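Long-range contacts in protein-tyrosine-phosphatase (Shewanella sp., PDB 2Z72), which hydrolyses phosphotyrosine in proteins as a cold-active, zinc-containing phosphatase, probably by the two-metal chemistry of calcineurin-like phosphoesterases: residues Ala75-His80 with Val110-Ile115; Met142-Met147 with Thr196-Asn201; Gly81-Leu86 with Asn123-Phe128; Tyr205-Ile210 with Val284-Gln289. One frame throughout, in Å; residues are numbered along the deposited sequence.

Interaction 1: Ala75-His80 with Val110-Ile115; sequences ALSDVH and VMTGDI. With ZN (zinc ion), chain B; ZN (zinc ion), chain C.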
# COMPACT_ATOMS: atom_id res chain seq x y z
N ALA A 75 4.10 -3.16 10.03
CA ALA A 75 4.36 -3.01 8.61
C ALA A 75 4.12 -4.31 7.87
O ALA A 75 4.40 -5.40 8.39
CB ALA A 75 5.80 -2.54 8.38
N LEU A 76 3.64 -4.18 6.66
CA LEU A 76 3.33 -5.31 5.78
C LEU A 76 3.20 -4.77 4.37
O LEU A 76 3.19 -3.57 4.14
CB LEU A 76 2.10 -6.11 6.22
CG LEU A 76 0.74 -5.36 6.09
CD1 LEU A 76 -0.39 -6.35 6.34
CD2 LEU A 76 0.58 -4.22 7.07
N SER A 77 3.11 -5.65 3.37
CA SER A 77 3.23 -5.18 1.99
C SER A 77 2.78 -6.23 1.00
O SER A 77 2.64 -7.40 1.31
CB SER A 77 4.71 -4.93 1.72
OG SER A 77 4.91 -4.10 0.59
N ASP A 78 2.56 -5.79 -0.23
CA ASP A 78 2.40 -6.67 -1.40
C ASP A 78 1.25 -7.65 -1.22
O ASP A 78 1.33 -8.84 -1.50
CB ASP A 78 3.72 -7.39 -1.71
CG ASP A 78 4.79 -6.42 -2.18
OD1 ASP A 78 4.94 -6.17 -3.39
OD2 ASP A 78 5.46 -5.83 -1.28
N VAL A 79 0.10 -7.11 -0.78
CA VAL A 79 -1.09 -7.95 -0.67
C VAL A 79 -1.55 -8.47 -2.04
O VAL A 79 -2.08 -9.57 -2.10
CB VAL A 79 -2.17 -7.14 0.08
CG1 VAL A 79 -3.52 -7.82 0.04
CG2 VAL A 79 -1.75 -6.86 1.52
N HIS A 80 -1.39 -7.67 -3.09
CA HIS A 80 -1.67 -8.17 -4.46
C HIS A 80 -3.02 -8.82 -4.55
O HIS A 80 -3.20 -9.96 -4.98
CB HIS A 80 -0.53 -9.09 -4.93
CG HIS A 80 0.67 -8.28 -5.35
ND1 HIS A 80 0.62 -7.33 -6.32
CD2 HIS A 80 1.97 -8.32 -4.95
CE1 HIS A 80 1.81 -6.79 -6.47
NE2 HIS A 80 2.70 -7.37 -5.64
N VAL A 110 2.09 0.72 8.43
CA VAL A 110 2.69 1.10 7.16
C VAL A 110 2.47 -0.08 6.21
O VAL A 110 3.02 -1.16 6.42
CB VAL A 110 4.18 1.42 7.24
CG1 VAL A 110 4.64 1.99 5.92
CG2 VAL A 110 4.46 2.42 8.38
N MET A 111 1.65 0.14 5.20
CA MET A 111 1.50 -0.86 4.13
C MET A 111 2.29 -0.34 2.94
O MET A 111 1.90 0.63 2.30
CB MET A 111 0.01 -1.05 3.78
CG MET A 111 -0.15 -2.02 2.60
SD MET A 111 -1.84 -2.58 2.33
CE MET A 111 -2.06 -3.68 3.72
N THR A 112 3.44 -0.95 2.70
CA THR A 112 4.42 -0.40 1.76
C THR A 112 4.14 -0.77 0.30
O THR A 112 5.07 -1.15 -0.42
CB THR A 112 5.85 -0.81 2.15
OG1 THR A 112 5.97 -2.20 2.22
CG2 THR A 112 6.22 -0.27 3.55
N GLY A 113 2.88 -0.60 -0.13
CA GLY A 113 2.55 -0.72 -1.55
C GLY A 113 2.06 -2.08 -2.02
O GLY A 113 2.03 -3.07 -1.31
N ASP A 114 1.62 -2.05 -3.27
CA ASP A 114 1.24 -3.25 -4.05
C ASP A 114 0.05 -3.98 -3.52
O ASP A 114 -0.01 -5.20 -3.36
CB ASP A 114 2.43 -4.19 -4.27
CG ASP A 114 3.32 -3.79 -5.42
OD1 ASP A 114 4.22 -4.68 -5.77
OD2 ASP A 114 3.20 -2.68 -5.95
N ILE A 115 -1.05 -3.19 -3.32
CA ILE A 115 -2.39 -3.73 -3.22
C ILE A 115 -2.85 -4.30 -4.54
O ILE A 115 -3.44 -5.38 -4.62
CB ILE A 115 -3.39 -2.66 -2.74
CG1 ILE A 115 -3.15 -2.32 -1.27
CG2 ILE A 115 -4.82 -3.13 -3.00
CD1 ILE A 115 -3.96 -1.17 -0.74
ZN ZN B . 4.57 -6.76 -5.25
ZN ZN C . 6.43 -4.29 -6.23
O HOH W 1 -0.23 -4.30 -0.07
O HOH W 2 5.26 -8.70 -4.77
O HOH W 3 6.18 -6.24 -6.27

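Interaction 2: Met142-Met147 with Thr196-Asn201; sequences MVHLLM and TIIKIN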
# COMPACT_ATOMS: atom_id res chain seq x y z
N MET A 142 -2.72 5.80 12.80
CA MET A 142 -2.62 6.13 11.39
C MET A 142 -2.41 4.88 10.57
O MET A 142 -1.65 3.99 10.98
CB MET A 142 -1.45 7.06 11.04
CG MET A 142 -1.56 8.47 11.56
SD MET A 142 -0.26 9.56 10.95
CE MET A 142 -0.98 10.01 9.35
N VAL A 143 -3.01 4.87 9.35
CA VAL A 143 -2.55 3.98 8.31
C VAL A 143 -1.80 4.82 7.28
O VAL A 143 -2.32 5.82 6.77
CB VAL A 143 -3.76 3.31 7.59
CG1 VAL A 143 -3.32 2.57 6.35
CG2 VAL A 143 -4.52 2.42 8.56
N HIS A 144 -0.59 4.40 6.99
CA HIS A 144 0.24 4.92 5.93
C HIS A 144 0.18 3.91 4.79
O HIS A 144 0.85 2.89 4.82
CB HIS A 144 1.70 5.09 6.36
CG HIS A 144 1.86 5.92 7.57
ND1 HIS A 144 1.97 7.31 7.53
CD2 HIS A 144 1.96 5.55 8.87
CE1 HIS A 144 2.13 7.68 8.76
NE2 HIS A 144 2.10 6.66 9.64
N LEU A 145 -0.66 4.21 3.78
CA LEU A 145 -0.66 3.38 2.59
C LEU A 145 0.32 4.02 1.62
O LEU A 145 0.08 5.15 1.17
CB LEU A 145 -2.01 3.34 1.93
CG LEU A 145 -2.07 2.58 0.59
CD1 LEU A 145 -1.54 1.15 0.71
CD2 LEU A 145 -3.48 2.60 0.06
N LEU A 146 1.43 3.35 1.34
CA LEU A 146 2.41 3.88 0.42
C LEU A 146 2.14 3.34 -0.97
O LEU A 146 1.66 2.21 -1.18
CB LEU A 146 3.86 3.54 0.79
CG LEU A 146 4.23 3.85 2.23
CD1 LEU A 146 5.71 3.54 2.45
CD2 LEU A 146 3.92 5.30 2.59
N MET A 147 2.47 4.15 -1.98
CA MET A 147 2.41 3.71 -3.38
C MET A 147 3.52 2.75 -3.74
O MET A 147 4.70 3.03 -3.51
CB MET A 147 2.54 4.90 -4.31
CG MET A 147 1.45 5.94 -4.21
SD MET A 147 -0.12 5.42 -5.01
CE MET A 147 0.23 5.76 -6.69
N THR A 196 4.94 7.98 -0.94
CA THR A 196 5.70 6.88 -1.52
C THR A 196 6.83 6.44 -0.59
O THR A 196 7.15 5.27 -0.49
CB THR A 196 6.16 7.25 -2.93
OG1 THR A 196 5.01 7.64 -3.70
CG2 THR A 196 6.80 6.10 -3.68
N ILE A 197 7.48 7.41 0.10
CA ILE A 197 8.55 7.14 1.02
C ILE A 197 8.24 7.86 2.32
O ILE A 197 7.95 9.06 2.29
CB ILE A 197 9.91 7.64 0.47
CG1 ILE A 197 10.23 7.10 -0.90
CG2 ILE A 197 11.05 7.28 1.44
CD1 ILE A 197 11.11 7.99 -1.75
N ILE A 198 8.35 7.18 3.46
CA ILE A 198 8.15 7.86 4.75
C ILE A 198 9.22 7.42 5.74
O ILE A 198 9.89 6.40 5.59
CB ILE A 198 6.74 7.64 5.33
CG1 ILE A 198 6.49 6.18 5.76
CG2 ILE A 198 5.69 8.14 4.37
CD1 ILE A 198 5.22 5.99 6.56
N LYS A 199 9.35 8.25 6.78
CA LYS A 199 10.25 7.99 7.91
C LYS A 199 9.45 8.05 9.18
O LYS A 199 8.73 9.02 9.41
CB LYS A 199 11.35 9.07 7.92
CG LYS A 199 12.44 8.84 8.96
CD LYS A 199 13.51 9.99 8.86
CE LYS A 199 14.51 9.98 9.99
NZ LYS A 199 15.32 11.21 9.83
N ILE A 200 9.48 7.00 9.98
CA ILE A 200 8.86 7.00 11.28
C ILE A 200 9.95 6.62 12.29
O ILE A 200 10.56 5.57 12.20
CB ILE A 200 7.67 6.02 11.40
CG1 ILE A 200 6.62 6.28 10.35
CG2 ILE A 200 7.11 6.04 12.81
CD1 ILE A 200 5.45 5.29 10.37
N ASN A 201 10.19 7.51 13.24
CA ASN A 201 11.25 7.27 14.25
C ASN A 201 12.56 7.08 13.47
O ASN A 201 12.89 7.93 12.63
CB ASN A 201 10.90 6.12 15.20
CG ASN A 201 9.53 6.29 15.83
OD1 ASN A 201 9.06 7.40 16.08
ND2 ASN A 201 8.95 5.12 16.17
O HOH W 4 6.85 3.02 -1.84

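Interaction 3: Gly81-Leu86 with Asn123-Phe128; sequences GQYDVL and NEVLWF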
# COMPACT_ATOMS: atom_id res chain seq x y z
N GLY A 81 -4.05 -8.13 -4.05
CA GLY A 81 -5.41 -8.56 -4.20
C GLY A 81 -5.83 -9.76 -3.37
O GLY A 81 -6.88 -10.36 -3.71
N GLN A 82 -5.10 -10.13 -2.35
CA GLN A 82 -5.43 -11.28 -1.49
C GLN A 82 -6.06 -10.79 -0.18
O GLN A 82 -5.42 -10.71 0.86
CB GLN A 82 -4.21 -12.13 -1.27
CG GLN A 82 -3.67 -12.72 -2.54
CD GLN A 82 -4.55 -13.77 -3.18
OE1 GLN A 82 -4.40 -14.01 -4.43
NE2 GLN A 82 -5.40 -14.44 -2.48
N TYR A 83 -7.33 -10.42 -0.26
CA TYR A 83 -8.08 -9.91 0.87
C TYR A 83 -8.21 -10.90 2.00
O TYR A 83 -7.98 -10.59 3.18
CB TYR A 83 -9.46 -9.43 0.43
CG TYR A 83 -10.37 -9.03 1.57
CD1 TYR A 83 -11.46 -9.76 1.93
CD2 TYR A 83 -10.09 -7.86 2.28
CE1 TYR A 83 -12.30 -9.39 2.96
CE2 TYR A 83 -10.93 -7.48 3.33
CZ TYR A 83 -12.01 -8.23 3.67
OH TYR A 83 -12.80 -7.80 4.73
N ASP A 84 -8.57 -12.16 1.69
CA ASP A 84 -8.77 -13.13 2.72
C ASP A 84 -7.51 -13.32 3.53
O ASP A 84 -7.57 -13.44 4.79
CB ASP A 84 -9.21 -14.49 2.15
CG ASP A 84 -10.50 -14.46 1.37
OD1 ASP A 84 -11.36 -13.58 1.64
OD2 ASP A 84 -10.65 -15.34 0.51
N VAL A 85 -6.36 -13.40 2.89
CA VAL A 85 -5.10 -13.57 3.61
C VAL A 85 -4.79 -12.35 4.47
O VAL A 85 -4.42 -12.51 5.66
CB VAL A 85 -3.94 -13.83 2.63
CG1 VAL A 85 -2.59 -13.90 3.33
CG2 VAL A 85 -4.18 -15.14 1.86
N LEU A 86 -4.96 -11.16 3.93
CA LEU A 86 -4.77 -9.97 4.73
C LEU A 86 -5.62 -9.94 5.96
O LEU A 86 -5.17 -9.62 7.08
CB LEU A 86 -5.05 -8.75 3.85
CG LEU A 86 -5.03 -7.39 4.53
CD1 LEU A 86 -3.65 -7.08 5.09
CD2 LEU A 86 -5.51 -6.29 3.58
N ASN A 123 -10.59 -4.89 -5.07
CA ASN A 123 -11.45 -3.90 -4.49
C ASN A 123 -11.78 -4.18 -3.05
O ASN A 123 -11.99 -3.22 -2.27
CB ASN A 123 -12.70 -3.69 -5.33
CG ASN A 123 -12.37 -2.98 -6.62
OD1 ASN A 123 -11.74 -1.93 -6.61
ND2 ASN A 123 -12.77 -3.55 -7.78
N GLU A 124 -11.87 -5.42 -2.63
CA GLU A 124 -12.04 -5.77 -1.24
C GLU A 124 -10.88 -5.20 -0.43
O GLU A 124 -11.09 -4.63 0.63
CB GLU A 124 -12.15 -7.28 -1.05
CG GLU A 124 -13.42 -7.90 -1.65
CD GLU A 124 -13.52 -8.00 -3.13
OE1 GLU A 124 -12.55 -7.85 -3.89
OE2 GLU A 124 -14.70 -8.24 -3.58
N VAL A 125 -9.65 -5.39 -0.89
CA VAL A 125 -8.51 -4.83 -0.20
C VAL A 125 -8.57 -3.34 -0.17
O VAL A 125 -8.34 -2.70 0.90
CB VAL A 125 -7.17 -5.31 -0.79
CG1 VAL A 125 -6.03 -4.67 0.00
CG2 VAL A 125 -7.06 -6.82 -0.74
N LEU A 126 -8.86 -2.69 -1.30
CA LEU A 126 -8.86 -1.24 -1.34
C LEU A 126 -9.86 -0.65 -0.38
O LEU A 126 -9.55 0.26 0.41
CB LEU A 126 -9.12 -0.78 -2.79
CG LEU A 126 -7.98 -0.98 -3.79
CD1 LEU A 126 -8.49 -0.78 -5.19
CD2 LEU A 126 -6.82 -0.02 -3.56
N TRP A 127 -11.11 -1.14 -0.42
CA TRP A 127 -12.13 -0.54 0.44
C TRP A 127 -11.88 -0.87 1.91
O TRP A 127 -12.25 -0.07 2.77
CB TRP A 127 -13.55 -0.94 -0.01
CG TRP A 127 -13.96 -0.26 -1.27
CD1 TRP A 127 -14.16 -0.80 -2.49
CD2 TRP A 127 -14.19 1.16 -1.40
NE1 TRP A 127 -14.52 0.18 -3.37
CE2 TRP A 127 -14.55 1.39 -2.74
CE3 TRP A 127 -14.16 2.26 -0.52
CZ2 TRP A 127 -14.86 2.65 -3.22
CZ3 TRP A 127 -14.46 3.51 -1.00
CH2 TRP A 127 -14.80 3.71 -2.33
N PHE A 128 -11.32 -2.03 2.21
CA PHE A 128 -10.95 -2.36 3.55
C PHE A 128 -9.89 -1.37 4.03
O PHE A 128 -9.99 -0.86 5.15
CB PHE A 128 -10.43 -3.80 3.63
CG PHE A 128 -9.80 -4.13 4.96
CD1 PHE A 128 -10.56 -4.33 6.10
CD2 PHE A 128 -8.44 -4.24 5.06
CE1 PHE A 128 -9.97 -4.61 7.31
CE2 PHE A 128 -7.84 -4.53 6.28
CZ PHE A 128 -8.60 -4.74 7.41

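Interaction 4: Tyr205-Ile210 with Val284-Gln289; sequences YMHGGI and VGHTSQ. With ZN (zinc ion), chain C.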
# COMPACT_ATOMS: atom_id res chain seq x y z
N TYR A 205 10.73 3.72 5.26
CA TYR A 205 9.79 2.76 4.65
C TYR A 205 9.54 3.18 3.20
O TYR A 205 9.19 4.32 2.92
CB TYR A 205 8.45 2.81 5.36
CG TYR A 205 8.46 2.43 6.80
CD1 TYR A 205 8.80 3.35 7.78
CD2 TYR A 205 8.11 1.15 7.21
CE1 TYR A 205 8.82 3.02 9.12
CE2 TYR A 205 8.14 0.81 8.54
CZ TYR A 205 8.48 1.75 9.53
OH TYR A 205 8.51 1.35 10.84
N MET A 206 9.62 2.21 2.28
CA MET A 206 9.21 2.40 0.91
C MET A 206 9.07 1.02 0.26
O MET A 206 9.44 -0.00 0.81
CB MET A 206 10.19 3.30 0.17
CG MET A 206 11.51 2.75 -0.32
SD MET A 206 12.64 2.13 0.95
CE MET A 206 12.74 3.61 1.98
N HIS A 207 8.52 1.03 -0.96
CA HIS A 207 8.18 -0.25 -1.57
C HIS A 207 9.40 -1.07 -1.98
O HIS A 207 9.48 -2.26 -1.63
CB HIS A 207 7.27 0.02 -2.76
CG HIS A 207 6.82 -1.25 -3.40
ND1 HIS A 207 6.00 -2.13 -2.72
CD2 HIS A 207 7.06 -1.81 -4.59
CE1 HIS A 207 5.79 -3.18 -3.47
NE2 HIS A 207 6.41 -3.04 -4.66
N GLY A 208 10.31 -0.49 -2.74
CA GLY A 208 11.44 -1.20 -3.34
C GLY A 208 12.71 -1.05 -2.56
O GLY A 208 13.29 -2.01 -2.03
N GLY A 209 13.19 0.19 -2.47
CA GLY A 209 14.42 0.50 -1.73
C GLY A 209 15.04 1.74 -2.31
O GLY A 209 14.70 2.22 -3.35
N ILE A 210 16.04 2.29 -1.56
CA ILE A 210 16.73 3.50 -1.95
C ILE A 210 18.14 3.11 -2.41
O ILE A 210 18.92 2.55 -1.65
CB ILE A 210 16.75 4.52 -0.80
CG1 ILE A 210 15.39 4.74 -0.16
CG2 ILE A 210 17.41 5.83 -1.28
CD1 ILE A 210 14.38 5.39 -1.07
N VAL A 284 11.22 -2.63 3.52
CA VAL A 284 10.82 -2.64 2.12
C VAL A 284 9.95 -3.87 1.80
O VAL A 284 10.04 -4.91 2.48
CB VAL A 284 12.03 -2.68 1.17
CG1 VAL A 284 12.90 -1.47 1.42
CG2 VAL A 284 12.87 -3.95 1.35
N GLY A 285 9.15 -3.70 0.78
CA GLY A 285 8.37 -4.81 0.21
C GLY A 285 8.98 -5.24 -1.10
O GLY A 285 10.23 -5.40 -1.19
N HIS A 286 8.14 -5.44 -2.13
CA HIS A 286 8.41 -5.58 -3.53
C HIS A 286 9.07 -6.88 -3.96
O HIS A 286 8.68 -7.42 -4.99
CB HIS A 286 9.23 -4.38 -4.07
CG HIS A 286 9.48 -4.32 -5.53
ND1 HIS A 286 8.54 -4.27 -6.51
CD2 HIS A 286 10.67 -4.23 -6.19
CE1 HIS A 286 9.17 -4.19 -7.66
NE2 HIS A 286 10.49 -4.15 -7.53
N THR A 287 10.09 -7.31 -3.27
CA THR A 287 10.85 -8.51 -3.53
C THR A 287 10.41 -9.59 -2.53
O THR A 287 10.74 -9.52 -1.35
CB THR A 287 12.36 -8.22 -3.47
OG1 THR A 287 12.68 -7.12 -4.31
CG2 THR A 287 13.13 -9.46 -3.98
N SER A 288 9.64 -10.58 -3.07
CA SER A 288 8.89 -11.45 -2.20
C SER A 288 9.80 -12.46 -1.49
O SER A 288 10.63 -13.12 -2.11
CB SER A 288 7.83 -12.21 -2.98
OG SER A 288 7.05 -11.29 -3.75
N GLN A 289 9.55 -12.60 -0.21
CA GLN A 289 10.22 -13.55 0.68
C GLN A 289 9.25 -14.58 1.26
O GLN A 289 8.03 -14.41 1.21
CB GLN A 289 10.87 -12.79 1.85
CG GLN A 289 11.78 -11.68 1.40
CD GLN A 289 12.86 -12.11 0.45
OE1 GLN A 289 13.11 -11.48 -0.61
NE2 GLN A 289 13.51 -13.16 0.83
ZN ZN C . 6.43 -4.29 -6.23
O HOH W 5 12.47 -4.66 -2.84
O HOH W 3 6.18 -6.24 -6.27

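Interaction 1: Ala75-His80 with Val110-Ile115
Asp78, His80 and Asp114 grip one zinc ion: Asp78 OD1 and His80 NE2 both lie 2.0 Å from it, and Asp114 OD1 lies 2.2 Å away. The same Asp114 OD1 reaches the second zinc at 2.3 Å, so a single oxygen bridges the pair, as does a water bound to both metals. The shared metal lets Asp78 OD1 and Asp114 OD1 approach to 2.9 Å, their carboxylate planes 83° apart. Second-shell bonds fix these ligands: Asp114 OD2 takes the backbone N of His150, Asp78 OD2 that of His286, and His80 ND1 meets Phe116 O. The carbonyl oxygen of Asp114 accepts from His80 N at 2.8 Å while also lying over the centre of the imidazole face. Thr112 OG1 donates to Ser77 OG at 2.7 Å, and Ser77 OG passes a bond to Asp78 OD2 from above the carboxylate plane, 41° out of it.

These ligands follow the ends of two parallel strands of a beta-alpha-beta unit, where calcineurin-like phosphoesterases place their metals. Leu76 N and O bond Val110 O and Thr112 N, and Asp78 N continues the pairing to Gly113 O. A water joins Val79 N to Gly113 O. On the sheet face of Leu76, the Met111 chain bends at its last torsion (chi3 -72°), which sets CE against Leu76 CG at 4.0 Å and Val79 CG2 at 3.9 Å. On the other sheet face Ala75 CB packs against Val110 CB.

Interaction 2: Met142-Met147 with Thr196-Asn201
Ile198 CD1 sits over one face of the His144 imidazole, 3.5 Å from CG and displaced toward the rim, in a CH-pi contact. Ile198 CG1 stands between its own backbone N and carbonyl carbon (chi1 68°), which aims CD1 at the ring, while CG2 turns to Leu146 CD2 at 3.8 Å. Ile200 CD1, on the same side of the ring plane and pointing head-on at His144, meets the ring obliquely, 3.7 Å from His144 NE2. Farther along, Leu146 CD1 rests against Thr196 O, and Thr196 CG2 lies 3.7 Å from Met147 O. One water donates to both Met147 O and Thr196 O, at 2.7 and 2.6 Å, tying the two backbones together.

The ring is positioned by a hydrogen bond between its NE2 and His108 ND1 and by an edge-to-face pairing with Tyr67. Replacing His144 by a serine is likely to open a gap beside both isoleucine methyls and leave His108 without its imidazole partner. Behind these side chains, strand 142-145 pairs with strand 108-111, and strand 197-200 with strand 203-206, so the contact fills the space between the two mixed sheets of the beta sandwich known from calcineurin-like phosphoesterases.

Interaction 3: Gly81-Leu86 with Asn123-Phe128
Tyr83 lies across helix 122-138 like a flat lid, with Glu124 CB beneath one face of its ring, 3.6 Å from CG in a CH-pi contact. Its CG is anti to the backbone N (chi1 173°), which swings the ring out to the facing helix. The ring edge then advances on Phe128: Tyr83 CE2 comes to 3.7 Å from Phe128 CB, and the two rings form an offset edge-to-face pair with planes at 70° and centroids 5.8 Å apart. Beside this, Val125 is the main bump in the other direction. Its CG2 methyl settles in the hollow at the start of helix 83-92, 3.6 Å from Tyr83 CA and 4.1 Å from Gly81 C, while CG1 turns to Leu86 CD2 at 4.0 Å. Leu86 CD2 touches the Phe128 ring as well, 3.9 Å from Phe128 CD2.

With a glycine in place of Tyr83, Phe128 would probably lose its edge-to-face partner and Glu124 CB the ring that covers it. The first turn of helix 83-92, led by Gln82 at its N-cap, thus meshes with a turn of helix 122-138, where Ile115 also touches Val125. The side chains meet almost wholly through carbon, with the Glu124 carboxylate leading away, so the fit between these two helices rests on shape and dispersion, not on directional polar bonds.

Interaction 4: Tyr205-Ile210 with Val284-Gln289
Segments 205-210 and 284-289 run alongside each other through His207 and Gly285, whose CA atoms are 4.9 Å apart, joined by a weak bond from Gly285 N to His207 O (2.8 Å, bent to 126°). His207 and His286 share a zinc ion, His207 NE2 at 2.0 Å and His286 ND1 at 2.1 Å; Asp114 and Asn149 complete its protein ligands. The two ring planes stand 63° apart in an oblique meeting, each turning a nitrogen to the metal. His286 CB rests over the face of the His207 ring, 3.2 Å from His207 NE2; with CG anti to the backbone N (chi1 -174°) the His286 ring turns its ND1 to the zinc. On the far side of the other imidazole, His207 ND1 bonds Thr112 O, which fixes the ring's rotation and directs NE2 at the zinc. The metal-bound water that bridges the zinc pair also donates to His286 O.

Away from the metal, Val284 packs against Gly208, its CG1 touching Gly208 O at 3.5 Å. A second water donates to Gly208 O and Gly285 O and accepts from Thr287 OG1, linking the two backbones. The pair follows the ends of strands 203-206 and 281-284, neighbours in the sheet; Tyr205 leans on strand 72-76 of the other sheet, and Val284 is hydrogen-bonded to Ile301 in strand 300-302.

Overall arrangement
Interactions 1 and 4, with centres about 9 Å apart, share a zinc ion and the bridging water; each brings the ends of strands from one of two sheets, so the dinuclear site forms between them. Interaction 2, about 11 Å from interaction 1, packs the same two sheets together, since strand 142-145 neighbours 108-111 and strand 197-200 neighbours 203-206. Interaction 3 lies outside, its helices covering interaction 1 through Leu86 and Val125, with its centre about 19 Å from those of interactions 2 and 4. Along the chain interactions 1 and 3 interleave, then 2 and 4 follow. The metal centre is thus assembled from distant parts of one calcineurin-like phosphoesterase unit.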